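Local coordinates for protein alkaline phosphatase (Thermus thermophilus, PDB 7KWD) that probably hydrolyses phosphate monoesters as a homodimeric metalloenzyme, with two zinc ions and one magnesium ion bound as cofactors, at residues Phe44-Phe49 and Leu312-Asp317; Lys134-Val139 and Gly264-Val269; Val176-Gly181 and Thr220-Val225; Asn100-Gly105 and Ala150-Ser155. All coordinates share one frame; numbering follows the deposited sequence.

Contact 1 (Phe44-Phe49 and Leu312-Asp317); sequences FVYDGF and LIVVSD. With ZN (zinc ion), chain E; MG (magnesium ion), chain D.
Phe44 and Val45 pair in parallel with Val314 and Val315. The two strand segments approach to 4.6 Å between axes and lie 20° apart. Phe44 N gives a nearly straight bond to Ile313 O at 2.8 Å. Phe44 O then accepts from Val315 N, and Tyr46 N donates to Val315 O. Past the ladder the first chain makes a type II turn from Tyr46 to Phe49. Gly48 sits at its third position with positive phi. Gly48 N donates to Asp317 OD1 at 3.0 Å, nearly along the C-O axis. Ser316 OG, anti to its own N (chi1 170°), donates to a lone pair of Phe49 O at 2.9 Å. With an alanine in place of Ser316, the Phe49 carbonyl would probably lose this donor and the end of the turn would be held less firmly.

The carboxylates of Asp47 and Asp317 are turned 71° apart and share a zinc ion. Asp47 OD1 and Asp317 OD2 each bind it at 2.2 Å; Ser95 and His318 are its other ligands. Asp47 OD2 binds magnesium, with three waters, Thr148 and Glu270. The metals probably offset the repulsion between the two acids. Back along the strands, Tyr46 CE1 packs on Val314 CG1 at 3.6 Å, and Val45 lies beside Val315.

Phe44 and Tyr46 rest on helix 283-306. Val315 and Asp317 touch Phe102 of helix 95-104. Strand 265-271 bonds to the backbone of Val45, and strand 438-443 to that of Leu312.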
loop_
_atom_site.group_PDB
_atom_site.type_symbol
_atom_site.label_atom_id
_atom_site.label_comp_id
_atom_site.label_asym_id
_atom_site.label_seq_id
_atom_site.Cartn_x
_atom_site.Cartn_y
_atom_site.Cartn_z
ATOM N N PHE A 44 14.187 -6.395 12.809
ATOM C CA PHE A 44 13.483 -5.173 13.206
ATOM C C PHE A 44 12.111 -5.255 12.545
ATOM O O PHE A 44 11.984 -5.077 11.326
ATOM C CB PHE A 44 14.278 -3.937 12.788
ATOM C CG PHE A 44 13.750 -2.646 13.353
ATOM C CD1 PHE A 44 12.675 -2.590 14.192
ATOM C CD2 PHE A 44 14.349 -1.430 12.954
ATOM C CE1 PHE A 44 12.167 -1.403 14.661
ATOM C CE2 PHE A 44 13.864 -0.212 13.460
ATOM C CZ PHE A 44 12.769 -0.206 14.318
ATOM N N VAL A 45 11.092 -5.566 13.345
ATOM C CA VAL A 45 9.721 -5.678 12.843
ATOM C C VAL A 45 9.013 -4.343 13.032
ATOM O O VAL A 45 8.944 -3.825 14.149
ATOM C CB VAL A 45 8.949 -6.787 13.559
ATOM C CG1 VAL A 45 7.511 -6.844 13.024
ATOM C CG2 VAL A 45 9.671 -8.106 13.413
ATOM N N TYR A 46 8.482 -3.801 11.933
ATOM C CA TYR A 46 7.541 -2.689 11.951
ATOM C C TYR A 46 6.136 -3.296 11.932
ATOM O O TYR A 46 5.624 -3.680 10.889
ATOM C CB TYR A 46 7.767 -1.794 10.737
ATOM C CG TYR A 46 8.917 -0.799 10.782
ATOM C CD1 TYR A 46 10.235 -1.214 10.939
ATOM C CD2 TYR A 46 8.689 0.557 10.562
ATOM C CE1 TYR A 46 11.270 -0.304 10.920
ATOM C CE2 TYR A 46 9.724 1.476 10.526
ATOM C CZ TYR A 46 11.007 1.041 10.710
ATOM O OH TYR A 46 12.039 1.950 10.703
ATOM N N ASP A 47 5.498 -3.402 13.095
ATOM C CA ASP A 47 4.216 -4.077 13.173
ATOM C C ASP A 47 3.112 -3.199 12.589
ATOM O O ASP A 47 2.952 -2.053 12.994
ATOM C CB ASP A 47 3.890 -4.440 14.620
ATOM C CG ASP A 47 2.886 -5.537 14.701
ATOM O OD1 ASP A 47 1.807 -5.333 14.104
ATOM O OD2 ASP A 47 3.185 -6.604 15.310
ATOM N N GLY A 48 2.354 -3.740 11.647
ATOM C CA GLY A 48 1.223 -3.027 11.068
ATOM C C GLY A 48 1.562 -1.918 10.093
ATOM O O GLY A 48 0.677 -1.131 9.712
ATOM N N PHE A 49 2.802 -1.889 9.603
ATOM C CA PHE A 49 3.337 -0.772 8.837
ATOM C C PHE A 49 3.006 -0.920 7.362
ATOM O O PHE A 49 3.433 -1.873 6.709
ATOM C CB PHE A 49 4.849 -0.713 9.056
ATOM C CG PHE A 49 5.571 0.397 8.343
ATOM C CD1 PHE A 49 5.400 1.718 8.720
ATOM C CD2 PHE A 49 6.500 0.098 7.321
ATOM C CE1 PHE A 49 6.111 2.740 8.102
ATOM C CE2 PHE A 49 7.201 1.113 6.695
ATOM C CZ PHE A 49 7.027 2.431 7.095
ATOM N N LEU A 312 21.091 -7.320 9.325
ATOM C CA LEU A 312 19.910 -6.623 9.788
ATOM C C LEU A 312 18.791 -6.853 8.787
ATOM O O LEU A 312 18.925 -6.525 7.601
ATOM C CB LEU A 312 20.165 -5.123 9.981
ATOM C CG LEU A 312 18.904 -4.293 10.133
ATOM C CD1 LEU A 312 18.124 -4.697 11.384
ATOM C CD2 LEU A 312 19.263 -2.840 10.123
ATOM N N ILE A 313 17.693 -7.433 9.267
ATOM C CA ILE A 313 16.464 -7.587 8.494
ATOM C C ILE A 313 15.451 -6.595 9.040
ATOM O O ILE A 313 15.158 -6.625 10.238
ATOM C CB ILE A 313 15.905 -9.023 8.583
ATOM C CG1 ILE A 313 16.903 -10.025 8.023
ATOM C CG2 ILE A 313 14.538 -9.091 7.865
ATOM C CD1 ILE A 313 16.382 -11.469 7.979
ATOM N N VAL A 314 14.893 -5.754 8.169
ATOM C CA VAL A 314 13.827 -4.817 8.526
ATOM C C VAL A 314 12.582 -5.223 7.747
ATOM O O VAL A 314 12.605 -5.288 6.512
ATOM C CB VAL A 314 14.219 -3.363 8.234
ATOM C CG1 VAL A 314 13.178 -2.399 8.771
ATOM C CG2 VAL A 314 15.554 -3.075 8.859
ATOM N N VAL A 315 11.498 -5.501 8.462
ATOM C CA VAL A 315 10.334 -6.105 7.836
ATOM C C VAL A 315 9.074 -5.628 8.537
ATOM O O VAL A 315 9.041 -5.472 9.769
ATOM C CB VAL A 315 10.424 -7.644 7.879
ATOM C CG1 VAL A 315 10.312 -8.135 9.305
ATOM C CG2 VAL A 315 9.364 -8.281 6.962
ATOM N N SER A 316 8.031 -5.415 7.751
ATOM C CA SER A 316 6.697 -5.247 8.307
ATOM C C SER A 316 6.003 -6.602 8.342
ATOM O O SER A 316 6.168 -7.413 7.417
ATOM C CB SER A 316 5.877 -4.267 7.466
ATOM O OG SER A 316 4.522 -4.304 7.904
ATOM N N ASP A 317 5.210 -6.859 9.402
ATOM C CA ASP A 317 4.518 -8.151 9.462
ATOM C C ASP A 317 3.180 -8.172 8.737
ATOM O O ASP A 317 2.695 -9.254 8.402
ATOM C CB ASP A 317 4.336 -8.615 10.916
ATOM C CG ASP A 317 3.387 -7.776 11.700
ATOM O OD1 ASP A 317 3.156 -6.585 11.384
ATOM O OD2 ASP A 317 2.866 -8.323 12.694
HETATM ZN ZN ZN E . 1.149 -7.383 13.645
HETATM MG MG MG D . 3.371 -7.067 17.402
HETATM O O HOH W 1 3.860 -7.778 19.342
HETATM O O HOH W 2 1.708 -8.066 17.636
HETATM O O HOH W 3 2.122 -5.143 17.791
#

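Contact 2 (Lys134-Val139 and Gly264-Val269); sequences KAVGLV and GFVLQV
Ala135 and Phe265 open a regular parallel ladder. Backbone bonds come first. Ala135 N donates to Gly264 O, and Val266 N returns a bond of 2.8 Å to Ala135 O. Gly137 N reaches Val266 O, Gln268 N reaches Gly137 O, and Val139 N closes the series on Gln268 O. The strand axes are 4.7 Å apart and only 9° from parallel. This pair belongs to the central, largely parallel sheet of the alkaline phosphatase fold, with helices packed on both faces.

Apolar contacts differ between the faces. On one, Val136 and Val266 lie side by side and meet through their CG2 atoms at 3.7 Å. Leu138 CD2 touches Gln268 CB at 3.9 Å. Helix 125-131 packs on this face through Phe126. On the other, Leu267 CD1 lies 3.6 Å from Gly137 O, in a place that a side chain on Gly137 would crowd. Val139 CG2 meets the same methyl at 3.9 Å. Helix 247-259 covers Val139 and Val269 there.

Two polar side chains find their main partners outside the pair. The chain of Lys134 bends at chi2 (-76°) and passes alongside Gly264, its CD 4.0 Å from Phe265 N. Its NZ bonds to Arg39 O. Gln268 NE2 donates to the backbone O of Thr148, a magnesium ligand through its side chain, and may help to position it. Gln268 OE1 lies 2.8 Å from water 4.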
loop_
_atom_site.group_PDB
_atom_site.type_symbol
_atom_site.label_atom_id
_atom_site.label_comp_id
_atom_site.label_asym_id
_atom_site.label_seq_id
_atom_site.Cartn_x
_atom_site.Cartn_y
_atom_site.Cartn_z
ATOM N N LYS A 134 23.591 -18.913 20.598
ATOM C CA LYS A 134 23.426 -17.471 20.467
ATOM C C LYS A 134 22.688 -16.932 21.689
ATOM O O LYS A 134 21.743 -17.549 22.170
ATOM C CB LYS A 134 22.642 -17.118 19.192
ATOM C CG LYS A 134 23.128 -17.801 17.857
ATOM C CD LYS A 134 24.374 -17.172 17.311
ATOM C CE LYS A 134 24.953 -17.999 16.119
ATOM N NZ LYS A 134 26.135 -17.348 15.565
ATOM N N ALA A 135 23.122 -15.771 22.185
ATOM C CA ALA A 135 22.307 -14.966 23.077
ATOM C C ALA A 135 21.079 -14.443 22.332
ATOM O O ALA A 135 21.100 -14.238 21.113
ATOM C CB ALA A 135 23.124 -13.799 23.628
ATOM N N VAL A 136 19.989 -14.251 23.074
ATOM C CA VAL A 136 18.710 -13.839 22.513
ATOM C C VAL A 136 18.236 -12.591 23.244
ATOM O O VAL A 136 18.293 -12.531 24.483
ATOM C CB VAL A 136 17.653 -14.959 22.632
ATOM C CG1 VAL A 136 16.281 -14.494 22.128
ATOM C CG2 VAL A 136 18.093 -16.184 21.895
ATOM N N GLY A 137 17.755 -11.618 22.475
ATOM C CA GLY A 137 17.127 -10.428 23.038
ATOM C C GLY A 137 15.798 -10.156 22.364
ATOM O O GLY A 137 15.651 -10.344 21.165
ATOM N N LEU A 138 14.813 -9.735 23.165
ATOM C CA LEU A 138 13.518 -9.275 22.675
ATOM C C LEU A 138 13.260 -7.863 23.206
ATOM O O LEU A 138 13.240 -7.635 24.421
ATOM C CB LEU A 138 12.399 -10.226 23.108
ATOM C CG LEU A 138 12.544 -11.693 22.675
ATOM C CD1 LEU A 138 11.514 -12.604 23.340
ATOM C CD2 LEU A 138 12.417 -11.792 21.163
ATOM N N VAL A 139 13.057 -6.921 22.307
ATOM C CA VAL A 139 12.862 -5.529 22.682
ATOM C C VAL A 139 11.648 -5.025 21.949
ATOM O O VAL A 139 11.593 -5.107 20.709
ATOM C CB VAL A 139 14.094 -4.664 22.335
ATOM C CG1 VAL A 139 13.820 -3.208 22.738
ATOM C CG2 VAL A 139 15.316 -5.174 23.057
ATOM N N GLY A 264 27.869 -15.058 19.785
ATOM C CA GLY A 264 27.031 -14.295 18.884
ATOM C C GLY A 264 25.620 -14.185 19.430
ATOM O O GLY A 264 25.288 -14.720 20.499
ATOM N N PHE A 265 24.770 -13.474 18.684
ATOM C CA PHE A 265 23.445 -13.174 19.214
ATOM C C PHE A 265 22.398 -12.979 18.136
ATOM O O PHE A 265 22.709 -12.728 16.968
ATOM C CB PHE A 265 23.501 -11.901 20.082
ATOM C CG PHE A 265 23.628 -10.621 19.279
ATOM C CD1 PHE A 265 24.884 -10.071 19.040
ATOM C CD2 PHE A 265 22.485 -9.954 18.798
ATOM C CE1 PHE A 265 25.012 -8.893 18.299
ATOM C CE2 PHE A 265 22.601 -8.780 18.073
ATOM C CZ PHE A 265 23.881 -8.238 17.835
ATOM N N VAL A 266 21.143 -13.086 18.565
ATOM C CA VAL A 266 19.973 -12.727 17.771
ATOM C C VAL A 266 19.131 -11.753 18.592
ATOM O O VAL A 266 19.022 -11.888 19.814
ATOM C CB VAL A 266 19.150 -13.965 17.359
ATOM C CG1 VAL A 266 20.012 -14.900 16.498
ATOM C CG2 VAL A 266 18.592 -14.702 18.576
ATOM N N LEU A 267 18.552 -10.776 17.918
ATOM C CA LEU A 267 17.777 -9.729 18.550
ATOM C C LEU A 267 16.557 -9.480 17.691
ATOM O O LEU A 267 16.667 -9.358 16.469
ATOM C CB LEU A 267 18.606 -8.452 18.685
ATOM C CG LEU A 267 17.918 -7.128 18.969
ATOM C CD1 LEU A 267 17.232 -7.269 20.331
ATOM C CD2 LEU A 267 18.932 -5.964 18.966
ATOM N N GLN A 268 15.393 -9.428 18.317
ATOM C CA GLN A 268 14.213 -8.868 17.688
ATOM C C GLN A 268 13.954 -7.505 18.321
ATOM O O GLN A 268 13.924 -7.375 19.553
ATOM C CB GLN A 268 12.987 -9.763 17.854
ATOM C CG GLN A 268 11.780 -9.240 17.045
ATOM C CD GLN A 268 10.440 -9.853 17.431
ATOM O OE1 GLN A 268 9.672 -9.269 18.186
ATOM N NE2 GLN A 268 10.133 -11.016 16.862
ATOM N N VAL A 269 13.845 -6.483 17.492
ATOM C CA VAL A 269 13.359 -5.173 17.902
ATOM C C VAL A 269 12.009 -5.001 17.255
ATOM O O VAL A 269 11.890 -5.192 16.042
ATOM C CB VAL A 269 14.308 -4.045 17.460
ATOM C CG1 VAL A 269 13.785 -2.680 17.941
ATOM C CG2 VAL A 269 15.716 -4.331 17.958
HETATM O O HOH W 4 10.705 -7.985 20.399
#

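Contact 3 (Val176-Gly181 and Thr220-Val225); sequences VYLGGG and TRLLGV
Leu178 lays its CD2 methyl over Gly224, 3.6 Å from Gly224 CA. A side chain on that residue would collide with the methyl, so the bare glycine makes the fit possible. Leu178 CG is anti to the carbonyl carbon (chi1 -62°), which swings the branch across to the other strand. The same CD2 touches Leu222 CD1 at 4.1 Å on this face. Helix 247-259 packs against it through Met250 and Arg257.

On the reverse face Tyr177 meets Leu223. Contact is by Tyr177 CB, which Leu223 CD1 approaches to 3.8 Å, while the ring leads away from the pair. The ring stacks with Tyr169, and its OH bonds to Ala174 N. Further along, Val225 stands against the glycine run. Val225 CG1 comes 3.5 Å from Gly181 C and 3.7 Å from Gly180 O, so one methyl packs on bare backbone. Helix 196-202 packs on Tyr177, Leu223 and Val225 here. The chain turns a corner at Gly179. Gly181 has backbone angles suited to glycine.

Within the sheet three backbone bonds join the strands. Tyr177 N donates to Leu222 O, Gly224 N to Tyr177 O at 2.8 Å, and Gly179 N to Gly224 O at 2.9 Å. The strand axes run 6° apart. Short parallel strands such as these extend the central sheet of the alkaline phosphatase fold, here outward from strand 135-140, with helices on both sides.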
loop_
_atom_site.group_PDB
_atom_site.type_symbol
_atom_site.label_atom_id
_atom_site.label_comp_id
_atom_site.label_asym_id
_atom_site.label_seq_id
_atom_site.Cartn_x
_atom_site.Cartn_y
_atom_site.Cartn_z
ATOM N N VAL A 176 18.040 -10.887 27.233
ATOM C CA VAL A 176 17.436 -9.565 27.354
ATOM C C VAL A 176 15.951 -9.641 26.993
ATOM O O VAL A 176 15.592 -10.093 25.905
ATOM C CB VAL A 176 18.108 -8.510 26.440
ATOM C CG1 VAL A 176 17.351 -7.169 26.517
ATOM C CG2 VAL A 176 19.572 -8.327 26.784
ATOM N N TYR A 177 15.105 -9.107 27.867
ATOM C CA TYR A 177 13.681 -8.920 27.634
ATOM C C TYR A 177 13.337 -7.492 28.038
ATOM O O TYR A 177 13.467 -7.146 29.214
ATOM C CB TYR A 177 12.832 -9.860 28.492
ATOM C CG TYR A 177 12.932 -11.339 28.265
ATOM C CD1 TYR A 177 12.327 -11.934 27.161
ATOM C CD2 TYR A 177 13.543 -12.156 29.199
ATOM C CE1 TYR A 177 12.368 -13.305 26.982
ATOM C CE2 TYR A 177 13.613 -13.522 29.021
ATOM C CZ TYR A 177 13.014 -14.095 27.917
ATOM O OH TYR A 177 13.066 -15.452 27.740
ATOM N N LEU A 178 12.852 -6.683 27.097
ATOM C CA LEU A 178 12.516 -5.295 27.372
ATOM C C LEU A 178 11.217 -4.937 26.687
ATOM O O LEU A 178 11.063 -5.174 25.488
ATOM C CB LEU A 178 13.598 -4.341 26.883
ATOM C CG LEU A 178 14.972 -4.456 27.496
ATOM C CD1 LEU A 178 15.944 -3.621 26.708
ATOM C CD2 LEU A 178 14.955 -4.046 28.972
ATOM N N GLY A 179 10.301 -4.348 27.442
ATOM C CA GLY A 179 9.025 -3.915 26.891
ATOM C C GLY A 179 8.059 -3.538 28.002
ATOM O O GLY A 179 8.479 -3.166 29.105
ATOM N N GLY A 180 6.763 -3.617 27.671
ATOM C CA GLY A 180 5.694 -3.378 28.617
ATOM C C GLY A 180 5.231 -4.649 29.321
ATOM O O GLY A 180 5.836 -5.713 29.212
ATOM N N GLY A 181 4.112 -4.521 30.041
ATOM C CA GLY A 181 3.420 -5.674 30.593
ATOM C C GLY A 181 3.658 -5.990 32.064
ATOM O O GLY A 181 3.725 -7.158 32.449
ATOM N N THR A 220 24.246 -7.895 33.540
ATOM C CA THR A 220 24.518 -8.507 32.243
ATOM C C THR A 220 23.235 -8.938 31.544
ATOM O O THR A 220 23.037 -8.643 30.360
ATOM C CB THR A 220 25.454 -9.690 32.478
ATOM O OG1 THR A 220 26.740 -9.182 32.866
ATOM C CG2 THR A 220 25.612 -10.552 31.253
ATOM N N ARG A 221 22.369 -9.664 32.250
ATOM C CA ARG A 221 21.066 -10.070 31.732
ATOM C C ARG A 221 20.002 -9.181 32.346
ATOM O O ARG A 221 20.119 -8.761 33.505
ATOM C CB ARG A 221 20.787 -11.538 32.026
ATOM C CG ARG A 221 21.702 -12.460 31.193
ATOM C CD ARG A 221 21.512 -13.940 31.504
ATOM N NE ARG A 221 22.214 -14.258 32.734
ATOM C CZ ARG A 221 21.675 -14.903 33.762
ATOM N NH1 ARG A 221 20.426 -15.321 33.681
ATOM N NH2 ARG A 221 22.391 -15.135 34.860
ATOM N N LEU A 222 18.985 -8.869 31.547
ATOM C CA LEU A 222 18.048 -7.795 31.839
ATOM C C LEU A 222 16.608 -8.242 31.629
ATOM O O LEU A 222 16.264 -8.794 30.581
ATOM C CB LEU A 222 18.287 -6.595 30.909
ATOM C CG LEU A 222 19.081 -5.407 31.365
ATOM C CD1 LEU A 222 18.835 -4.304 30.341
ATOM C CD2 LEU A 222 18.650 -4.963 32.741
ATOM N N LEU A 223 15.764 -7.937 32.590
ATOM C CA LEU A 223 14.331 -7.915 32.396
ATOM C C LEU A 223 13.898 -6.495 32.684
ATOM O O LEU A 223 14.073 -6.011 33.802
ATOM C CB LEU A 223 13.623 -8.906 33.306
ATOM C CG LEU A 223 12.110 -8.733 33.334
ATOM C CD1 LEU A 223 11.511 -8.955 31.936
ATOM C CD2 LEU A 223 11.441 -9.681 34.307
ATOM N N GLY A 224 13.356 -5.820 31.681
ATOM C CA GLY A 224 12.856 -4.467 31.850
ATOM C C GLY A 224 11.414 -4.346 31.408
ATOM O O GLY A 224 11.073 -4.659 30.266
ATOM N N VAL A 225 10.553 -3.921 32.330
ATOM C CA VAL A 225 9.108 -3.847 32.142
ATOM C C VAL A 225 8.709 -2.453 32.603
ATOM O O VAL A 225 8.888 -2.113 33.775
ATOM C CB VAL A 225 8.378 -4.941 32.934
ATOM C CG1 VAL A 225 6.916 -4.919 32.686
ATOM C CG2 VAL A 225 8.870 -6.338 32.561
#

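Contact 4 (Asn100-Gly105 and Ala150-Ser155); sequences NAFSCG and ASFVIS
Ser103 and Phe152 join helix 95-104 to helix 147-153, two helices of the alkaline phosphatase fold beside its central sheet. They carry metal ligands near their starts: Ser95, the predicted phosphoserine, and Thr148. The tight part lies at Ser103. Its CB sits over one face of the Phe152 ring, 4.0 Å from the centroid, in a CH-pi contact offset toward the rim. Phe152 CZ meets Phe102 CB at 3.8 Å and lies at the edge of the Phe102 ring.

Ser103 OG takes the place between its own N and carbonyl carbon (chi1 68°) and points at Ser151 O. It donates there at 2.7 Å, from above the carbonyl plane. Gly99 O is a second acceptor, so the one proton is probably shared. An alanine at Ser103 would keep CB on the ring, but Ser151 O would probably lose its hydroxyl donor and the helices their one polar tie across this contact.

The other side is looser. Gly105 and Ser155 are partly exposed and make no contact across. Asn100 is chiefly tied to Ala114 N, Gly112 O and Thr108 OG1. Its side chain reaches across with OD1, 3.6 Å from Ser151 CB.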
loop_
_atom_site.group_PDB
_atom_site.type_symbol
_atom_site.label_atom_id
_atom_site.label_comp_id
_atom_site.label_asym_id
_atom_site.label_seq_id
_atom_site.Cartn_x
_atom_site.Cartn_y
_atom_site.Cartn_z
ATOM N N ASN A 100 4.678 -16.297 13.357
ATOM C CA ASN A 100 4.940 -17.710 13.117
ATOM C C ASN A 100 5.548 -17.947 11.741
ATOM O O ASN A 100 6.448 -18.777 11.586
ATOM C CB ASN A 100 3.649 -18.502 13.227
ATOM C CG ASN A 100 3.197 -18.688 14.646
ATOM O OD1 ASN A 100 3.883 -18.291 15.578
ATOM N ND2 ASN A 100 2.024 -19.298 14.816
ATOM N N ALA A 101 5.041 -17.256 10.728
ATOM C CA ALA A 101 5.592 -17.412 9.389
ATOM C C ALA A 101 7.059 -17.051 9.402
ATOM O O ALA A 101 7.898 -17.772 8.848
ATOM C CB ALA A 101 4.820 -16.541 8.395
ATOM N N PHE A 102 7.393 -15.931 10.058
ATOM C CA PHE A 102 8.791 -15.541 10.184
ATOM C C PHE A 102 9.599 -16.580 10.963
ATOM O O PHE A 102 10.705 -16.968 10.555
ATOM C CB PHE A 102 8.919 -14.196 10.899
ATOM C CG PHE A 102 8.350 -13.018 10.156
ATOM C CD1 PHE A 102 8.008 -13.093 8.820
ATOM C CD2 PHE A 102 8.179 -11.813 10.815
ATOM C CE1 PHE A 102 7.517 -11.991 8.151
ATOM C CE2 PHE A 102 7.678 -10.720 10.153
ATOM C CZ PHE A 102 7.350 -10.804 8.815
ATOM N N SER A 103 9.089 -16.988 12.135
ATOM C CA SER A 103 9.926 -17.709 13.092
ATOM C C SER A 103 9.892 -19.207 12.873
ATOM O O SER A 103 10.804 -19.893 13.323
ATOM C CB SER A 103 9.504 -17.423 14.539
ATOM O OG SER A 103 8.237 -17.988 14.776
ATOM N N CYS A 104 8.871 -19.720 12.185
ATOM C CA CYS A 104 8.727 -21.148 11.985
ATOM C C CYS A 104 8.744 -21.569 10.525
ATOM O O CYS A 104 9.006 -22.734 10.263
ATOM C CB CYS A 104 7.437 -21.656 12.646
ATOM S SG CYS A 104 7.359 -21.342 14.421
ATOM N N GLY A 105 8.541 -20.648 9.581
ATOM C CA GLY A 105 8.638 -20.946 8.164
ATOM C C GLY A 105 7.422 -21.609 7.560
ATOM O O GLY A 105 7.512 -22.138 6.447
ATOM N N ALA A 150 6.970 -13.047 21.255
ATOM C CA ALA A 150 6.781 -14.370 21.833
ATOM C C ALA A 150 6.836 -15.442 20.759
ATOM O O ALA A 150 7.349 -16.547 20.999
ATOM C CB ALA A 150 5.471 -14.432 22.610
ATOM N N SER A 151 6.320 -15.137 19.557
ATOM C CA SER A 151 6.284 -16.145 18.508
ATOM C C SER A 151 7.678 -16.554 18.078
ATOM O O SER A 151 7.829 -17.566 17.394
ATOM C CB SER A 151 5.524 -15.617 17.296
ATOM O OG SER A 151 6.301 -14.587 16.663
ATOM N N PHE A 152 8.704 -15.771 18.443
ATOM C CA PHE A 152 10.052 -16.123 18.066
ATOM C C PHE A 152 10.721 -17.074 19.033
ATOM O O PHE A 152 11.726 -17.686 18.654
ATOM C CB PHE A 152 10.940 -14.886 17.930
ATOM C CG PHE A 152 10.854 -14.245 16.576
ATOM C CD1 PHE A 152 9.631 -14.059 15.970
ATOM C CD2 PHE A 152 11.984 -13.869 15.907
ATOM C CE1 PHE A 152 9.537 -13.482 14.714
ATOM C CE2 PHE A 152 11.906 -13.307 14.650
ATOM C CZ PHE A 152 10.692 -13.100 14.060
ATOM N N VAL A 153 10.197 -17.227 20.259
ATOM C CA VAL A 153 10.891 -17.962 21.310
ATOM C C VAL A 153 10.078 -19.132 21.859
ATOM O O VAL A 153 10.663 -20.155 22.231
ATOM C CB VAL A 153 11.317 -17.028 22.461
ATOM C CG1 VAL A 153 12.455 -16.201 22.013
ATOM C CG2 VAL A 153 10.146 -16.161 22.859
ATOM N N ILE A 154 8.749 -19.024 21.964
ATOM C CA ILE A 154 7.999 -20.066 22.688
ATOM C C ILE A 154 6.721 -20.466 21.959
ATOM O O ILE A 154 6.232 -19.782 21.065
ATOM C CB ILE A 154 7.656 -19.648 24.138
ATOM C CG1 ILE A 154 6.892 -18.313 24.192
ATOM C CG2 ILE A 154 8.939 -19.564 25.002
ATOM C CD1 ILE A 154 5.342 -18.450 24.072
ATOM N N SER A 155 6.164 -21.597 22.382
ATOM C CA SER A 155 4.952 -22.136 21.787
ATOM C C SER A 155 3.804 -22.087 22.783
ATOM O O SER A 155 3.963 -22.454 23.953
ATOM C CB SER A 155 5.125 -23.595 21.339
ATOM O OG SER A 155 3.880 -24.027 20.789
#

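In the fold
All four contacts are largely buried. Contacts 1, 2 and 3 are parallel pairs of neighbouring strands in the central sheet of the fold, and contact 4 joins two helices. Strands 40-46 and 265-271 link contacts 1 and 2, with Val45 N close to Val269 O. Strands 135-140 and 176-178 link contacts 2 and 3. The chemistry changes along this path. Contact 1 is nearest the centre of the chain and holds acids and metals. Contact 2 is mostly apolar, with one glutamine that reaches a backbone carbonyl near the magnesium site. Contact 3 is apolar and glycine-rich, without metal ligands. Contact 4 packs Phe102 on Val315 of contact 1 and Phe152 near Gln268 of contact 2.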